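PDB 3MCS: putative monooxygenase from Fusobacterium nucleatum subsp. nucleatum, which probably acts as a monooxygenase of the antibiotic biosynthesis monooxygenase family, with two such domains in one chain. Local coordinates for residues Y3-V15 against T54-F68. Residues are numbered along the deposited sequence; the frame is centred on the assembly and turned at random.
Sequences YAVPILNVYDFEV and TTSYIVEIYNDYLAF
Tyr11 and Glu60 meet on the helix-covered face of two antiparallel strands, 7-15 and 55-62. The Tyr11 side chain, with CG anti to the carbonyl carbon (chi1 -57°), crosses the diagonally placed Glu60 at about a right angle, bringing Tyr11 CE2 to 3.3 Å from Glu60 OE1, with ring and carboxylate planes 57° apart. The other carboxylate oxygen, OE2, is hydrogen-bonded to Tyr30 of helix 20-37, so this buried acid has a polar partner. Phe68, from the helix that follows strand 55-62, presents its ring edge to the Tyr11 hydroxyl, CE1 lying 3.4 Å from OH, while the Asn9 side-chain amide sits over one face of the same ring. Further along, Ser56 CB rests on the Phe13 ring, 3.7 Å from its centroid. Paired backbone bonds run from Ile7-Tyr62 to Phe13-Ser56, and Val15 N to Thr54 O adds a last, nearly straight one (178°). Strands 91-104 and 41-49 flank the pair, placing it inside the curved antiparallel sheet of a ferredoxin-like domain of the dimeric alpha-beta barrel class, two of which occur in this single chain. On the opposite face, Leu8 CD1 packs 3.7 Å from Val59 CG1, and Val10 lies alongside Val59. Packing is sparser beyond Pro6, where Ala4 CB merely approaches Asp64 CB at 4.1 Å and Val5 and Asn63 are exposed. There Asp64 N-caps the helix, its OD1 accepting from Ala67 N at 2.8 Å.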
loop_
_atom_site.group_PDB
_atom_site.type_symbol
_atom_site.label_atom_id
_atom_site.label_comp_id
_atom_site.label_asym_id
_atom_site.label_seq_id
_atom_site.Cartn_x
_atom_site.Cartn_y
_atom_site.Cartn_z
ATOM N N TYR A 3 -21.741 1.935 -4.925
ATOM C CA TYR A 3 -21.712 2.331 -6.344
ATOM C C TYR A 3 -20.489 3.238 -6.678
ATOM O O TYR A 3 -20.275 3.620 -7.838
ATOM C CB TYR A 3 -23.044 2.990 -6.740
ATOM C CG TYR A 3 -24.266 2.166 -6.326
ATOM C CD1 TYR A 3 -24.393 0.829 -6.714
ATOM C CD2 TYR A 3 -25.293 2.722 -5.563
ATOM C CE1 TYR A 3 -25.488 0.065 -6.339
ATOM C CE2 TYR A 3 -26.399 1.967 -5.193
ATOM C CZ TYR A 3 -26.487 0.639 -5.586
ATOM O OH TYR A 3 -27.582 -0.111 -5.232
ATOM N N ALA A 4 -19.679 3.535 -5.655
ATOM C CA ALA A 4 -18.501 4.385 -5.771
ATOM C C ALA A 4 -17.225 3.564 -5.943
ATOM O O ALA A 4 -17.100 2.469 -5.407
ATOM C CB ALA A 4 -18.386 5.243 -4.547
ATOM N N VAL A 5 -16.283 4.121 -6.694
ATOM C CA VAL A 5 -14.995 3.482 -6.969
ATOM C C VAL A 5 -14.007 3.936 -5.928
ATOM O O VAL A 5 -13.823 5.144 -5.770
ATOM C CB VAL A 5 -14.450 3.868 -8.372
ATOM C CG1 VAL A 5 -13.009 3.428 -8.542
ATOM C CG2 VAL A 5 -15.348 3.285 -9.470
ATOM N N PRO A 6 -13.367 2.990 -5.214
ATOM C CA PRO A 6 -12.377 3.425 -4.227
ATOM C C PRO A 6 -11.098 4.000 -4.855
ATOM O O PRO A 6 -10.629 3.520 -5.874
ATOM C CB PRO A 6 -12.069 2.142 -3.448
ATOM C CG PRO A 6 -12.433 1.027 -4.368
ATOM C CD PRO A 6 -13.556 1.529 -5.207
ATOM N N ILE A 7 -10.560 5.042 -4.237
ATOM C CA ILE A 7 -9.332 5.666 -4.709
ATOM C C ILE A 7 -8.175 5.193 -3.858
ATOM O O ILE A 7 -8.168 5.423 -2.677
ATOM C CB ILE A 7 -9.382 7.216 -4.659
ATOM C CG1 ILE A 7 -10.659 7.760 -5.344
ATOM C CG2 ILE A 7 -8.151 7.776 -5.316
ATOM C CD1 ILE A 7 -10.846 7.334 -6.800
ATOM N N LEU A 8 -7.213 4.524 -4.491
ATOM C CA LEU A 8 -5.999 4.003 -3.866
ATOM C C LEU A 8 -4.778 4.590 -4.575
ATOM O O LEU A 8 -4.528 4.283 -5.774
ATOM C CB LEU A 8 -5.956 2.493 -3.991
ATOM C CG LEU A 8 -4.712 1.784 -3.442
ATOM C CD1 LEU A 8 -4.498 2.140 -1.996
ATOM C CD2 LEU A 8 -4.861 0.281 -3.596
ATOM N N ASN A 9 -4.049 5.438 -3.840
ATOM C CA ASN A 9 -2.853 6.105 -4.326
ATOM C C ASN A 9 -1.669 5.748 -3.423
ATOM O O ASN A 9 -1.800 5.734 -2.203
ATOM C CB ASN A 9 -3.059 7.625 -4.343
ATOM C CG ASN A 9 -4.115 8.073 -5.346
ATOM O OD1 ASN A 9 -4.413 7.372 -6.334
ATOM N ND2 ASN A 9 -4.674 9.270 -5.112
ATOM N N VAL A 10 -0.529 5.440 -4.030
ATOM C CA VAL A 10 0.680 5.098 -3.305
ATOM C C VAL A 10 1.720 6.126 -3.674
ATOM O O VAL A 10 2.135 6.190 -4.818
ATOM C CB VAL A 10 1.188 3.722 -3.686
ATOM C CG1 VAL A 10 2.506 3.459 -3.022
ATOM C CG2 VAL A 10 0.173 2.656 -3.307
ATOM N N TYR A 11 2.106 6.953 -2.713
ATOM C CA TYR A 11 3.085 8.017 -2.917
ATOM C C TYR A 11 4.456 7.619 -2.374
ATOM O O TYR A 11 4.543 7.084 -1.276
ATOM C CB TYR A 11 2.638 9.267 -2.181
ATOM C CG TYR A 11 1.288 9.743 -2.602
ATOM C CD1 TYR A 11 1.139 10.553 -3.715
ATOM C CD2 TYR A 11 0.145 9.403 -1.875
ATOM C CE1 TYR A 11 -0.115 10.996 -4.114
ATOM C CE2 TYR A 11 -1.106 9.851 -2.266
ATOM C CZ TYR A 11 -1.225 10.638 -3.387
ATOM O OH TYR A 11 -2.452 11.075 -3.796
ATOM N N ASP A 12 5.525 7.882 -3.116
ATOM C CA ASP A 12 6.865 7.610 -2.595
ATOM C C ASP A 12 7.867 8.723 -2.903
ATOM O O ASP A 12 7.724 9.445 -3.885
ATOM C CB ASP A 12 7.367 6.261 -3.097
ATOM C CG ASP A 12 7.902 6.298 -4.505
ATOM O OD1 ASP A 12 9.066 6.734 -4.717
ATOM O OD2 ASP A 12 7.179 5.818 -5.387
ATOM N N PHE A 13 8.865 8.892 -2.057
ATOM C CA PHE A 13 9.898 9.892 -2.328
ATOM C C PHE A 13 11.116 9.651 -1.474
ATOM O O PHE A 13 11.025 9.036 -0.403
ATOM C CB PHE A 13 9.404 11.324 -2.118
ATOM C CG PHE A 13 9.033 11.658 -0.705
ATOM C CD1 PHE A 13 9.971 12.142 0.173
ATOM C CD2 PHE A 13 7.726 11.544 -0.274
ATOM C CE1 PHE A 13 9.620 12.470 1.474
ATOM C CE2 PHE A 13 7.375 11.876 1.018
ATOM C CZ PHE A 13 8.325 12.333 1.888
ATOM N N GLU A 14 12.249 10.157 -1.951
ATOM C CA GLU A 14 13.519 9.998 -1.267
ATOM C C GLU A 14 13.655 11.056 -0.173
ATOM O O GLU A 14 13.405 12.242 -0.417
ATOM C CB GLU A 14 14.650 10.113 -2.273
ATOM C CG GLU A 14 16.005 9.908 -1.687
ATOM C CD GLU A 14 17.075 9.915 -2.716
ATOM O OE1 GLU A 14 16.735 9.758 -3.912
ATOM O OE2 GLU A 14 18.247 10.067 -2.324
ATOM N N VAL A 15 14.060 10.636 1.026
ATOM C CA VAL A 15 14.196 11.560 2.159
ATOM C C VAL A 15 15.610 12.137 2.218
ATOM O O VAL A 15 16.587 11.421 2.056
ATOM C CB VAL A 15 13.837 10.862 3.512
ATOM C CG1 VAL A 15 13.856 11.839 4.658
ATOM C CG2 VAL A 15 12.467 10.211 3.446
ATOM N N THR A 54 17.096 6.264 2.013
ATOM C CA THR A 54 15.810 6.229 2.689
ATOM C C THR A 54 14.668 6.714 1.789
ATOM O O THR A 54 14.694 7.851 1.332
ATOM C CB THR A 54 15.853 7.098 3.957
ATOM O OG1 THR A 54 16.848 6.584 4.849
ATOM C CG2 THR A 54 14.477 7.120 4.658
ATOM N N THR A 55 13.678 5.858 1.552
ATOM C CA THR A 55 12.514 6.202 0.733
ATOM C C THR A 55 11.218 6.179 1.541
ATOM O O THR A 55 10.943 5.220 2.251
ATOM C CB THR A 55 12.330 5.211 -0.446
ATOM O OG1 THR A 55 13.455 5.267 -1.324
ATOM C CG2 THR A 55 11.062 5.531 -1.233
ATOM N N SER A 56 10.419 7.223 1.432
ATOM C CA SER A 56 9.116 7.258 2.087
ATOM C C SER A 56 8.031 6.606 1.224
ATOM O O SER A 56 7.978 6.817 0.021
ATOM C CB SER A 56 8.706 8.704 2.328
ATOM O OG SER A 56 7.334 8.814 2.693
ATOM N N TYR A 57 7.175 5.787 1.823
ATOM C CA TYR A 57 5.995 5.271 1.102
ATOM C C TYR A 57 4.806 5.612 1.942
ATOM O O TYR A 57 4.850 5.464 3.150
ATOM C CB TYR A 57 5.987 3.764 0.919
ATOM C CG TYR A 57 6.926 3.221 -0.108
ATOM C CD1 TYR A 57 8.232 2.865 0.236
ATOM C CD2 TYR A 57 6.505 3.006 -1.414
ATOM C CE1 TYR A 57 9.107 2.345 -0.709
ATOM C CE2 TYR A 57 7.374 2.486 -2.366
ATOM C CZ TYR A 57 8.671 2.159 -2.006
ATOM O OH TYR A 57 9.532 1.642 -2.935
ATOM N N ILE A 58 3.751 6.083 1.302
ATOM C CA ILE A 58 2.514 6.380 1.992
ATOM C C ILE A 58 1.411 5.839 1.097
ATOM O O ILE A 58 1.283 6.254 -0.038
ATOM C CB ILE A 58 2.314 7.895 2.251
ATOM C CG1 ILE A 58 3.520 8.508 2.951
ATOM C CG2 ILE A 58 1.105 8.129 3.105
ATOM C CD1 ILE A 58 3.355 10.003 3.274
ATOM N N VAL A 59 0.680 4.856 1.603
ATOM C CA VAL A 59 -0.458 4.274 0.922
ATOM C C VAL A 59 -1.677 5.009 1.467
ATOM O O VAL A 59 -1.871 5.043 2.661
ATOM C CB VAL A 59 -0.557 2.775 1.203
ATOM C CG1 VAL A 59 -1.773 2.155 0.510
ATOM C CG2 VAL A 59 0.726 2.101 0.765
ATOM N N GLU A 60 -2.463 5.618 0.587
ATOM C CA GLU A 60 -3.625 6.404 0.963
ATOM C C GLU A 60 -4.839 5.839 0.231
ATOM O O GLU A 60 -4.782 5.635 -0.973
ATOM C CB GLU A 60 -3.427 7.880 0.593
ATOM C CG GLU A 60 -2.258 8.610 1.298
ATOM C CD GLU A 60 -2.177 10.158 0.989
ATOM O OE1 GLU A 60 -3.001 10.752 0.274
ATOM O OE2 GLU A 60 -1.267 10.817 1.478
ATOM N N ILE A 61 -5.935 5.590 0.963
ATOM C CA ILE A 61 -7.153 5.019 0.371
ATOM C C ILE A 61 -8.391 5.750 0.826
ATOM O O ILE A 61 -8.604 5.977 2.022
ATOM C CB ILE A 61 -7.261 3.490 0.622
ATOM C CG1 ILE A 61 -8.427 2.894 -0.187
ATOM C CG2 ILE A 61 -7.341 3.191 2.110
ATOM C CD1 ILE A 61 -8.435 1.358 -0.193
ATOM N N TYR A 62 -9.204 6.129 -0.155
ATOM C CA TYR A 62 -10.412 6.922 0.075
ATOM C C TYR A 62 -11.642 6.267 -0.533
ATOM O O TYR A 62 -11.564 5.440 -1.434
ATOM C CB TYR A 62 -10.232 8.327 -0.492
ATOM C CG TYR A 62 -9.009 9.017 0.034
ATOM C CD1 TYR A 62 -7.781 8.821 -0.553
ATOM C CD2 TYR A 62 -9.079 9.849 1.129
ATOM C CE1 TYR A 62 -6.648 9.450 -0.064
ATOM C CE2 TYR A 62 -7.952 10.492 1.622
ATOM C CZ TYR A 62 -6.739 10.287 1.016
ATOM O OH TYR A 62 -5.596 10.898 1.470
ATOM N N ASN A 63 -12.792 6.699 -0.054
ATOM C CA ASN A 63 -14.017 6.067 -0.443
ATOM C C ASN A 63 -14.403 6.423 -1.874
ATOM O O ASN A 63 -14.986 5.593 -2.563
ATOM C CB ASN A 63 -15.112 6.439 0.560
ATOM C CG ASN A 63 -16.030 5.271 0.889
ATOM O OD1 ASN A 63 -16.437 4.504 0.011
ATOM N ND2 ASN A 63 -16.366 5.136 2.165
ATOM N N ASP A 64 -14.083 7.646 -2.306
ATOM C CA ASP A 64 -14.378 8.122 -3.679
ATOM C C ASP A 64 -13.553 9.362 -4.045
ATOM O O ASP A 64 -12.887 9.925 -3.173
ATOM C CB ASP A 64 -15.869 8.398 -3.882
ATOM C CG ASP A 64 -16.403 9.527 -3.016
ATOM O OD1 ASP A 64 -15.661 10.445 -2.607
ATOM O OD2 ASP A 64 -17.616 9.513 -2.772
ATOM N N TYR A 65 -13.617 9.802 -5.303
ATOM C CA TYR A 65 -12.789 10.947 -5.736
ATOM C C TYR A 65 -13.145 12.261 -5.061
ATOM O O TYR A 65 -12.314 13.157 -5.015
ATOM C CB TYR A 65 -12.774 11.155 -7.276
ATOM C CG TYR A 65 -14.076 11.615 -7.946
ATOM C CD1 TYR A 65 -14.467 12.940 -7.950
ATOM C CD2 TYR A 65 -14.866 10.712 -8.634
ATOM C CE1 TYR A 65 -15.639 13.331 -8.578
ATOM C CE2 TYR A 65 -16.016 11.082 -9.272
ATOM C CZ TYR A 65 -16.417 12.390 -9.252
ATOM O OH TYR A 65 -17.602 12.752 -9.889
ATOM N N LEU A 66 -14.360 12.396 -4.559
ATOM C CA LEU A 66 -14.736 13.644 -3.897
ATOM C C LEU A 66 -14.071 13.705 -2.533
ATOM O O LEU A 66 -13.585 14.773 -2.124
ATOM C CB LEU A 66 -16.261 13.793 -3.777
ATOM C CG LEU A 66 -16.767 15.003 -2.975
ATOM C CD1 LEU A 66 -16.227 16.345 -3.514
ATOM C CD2 LEU A 66 -18.299 15.000 -2.938
ATOM N N ALA A 67 -14.055 12.566 -1.836
ATOM C CA ALA A 67 -13.419 12.485 -0.521
ATOM C C ALA A 67 -11.951 12.835 -0.668
ATOM O O ALA A 67 -11.395 13.558 0.157
ATOM C CB ALA A 67 -13.584 11.094 0.099
ATOM N N PHE A 68 -11.344 12.320 -1.734
ATOM C CA PHE A 68 -9.950 12.580 -2.027
ATOM C C PHE A 68 -9.722 14.047 -2.349
ATOM O O PHE A 68 -8.813 14.674 -1.788
ATOM C CB PHE A 68 -9.456 11.701 -3.188
ATOM C CG PHE A 68 -8.065 12.034 -3.642
ATOM C CD1 PHE A 68 -6.958 11.679 -2.872
ATOM C CD2 PHE A 68 -7.861 12.706 -4.830
ATOM C CE1 PHE A 68 -5.675 11.995 -3.271
ATOM C CE2 PHE A 68 -6.580 13.017 -5.246
ATOM C CZ PHE A 68 -5.482 12.658 -4.460
HETATM O O HOH W 1 5.340 9.628 0.157
#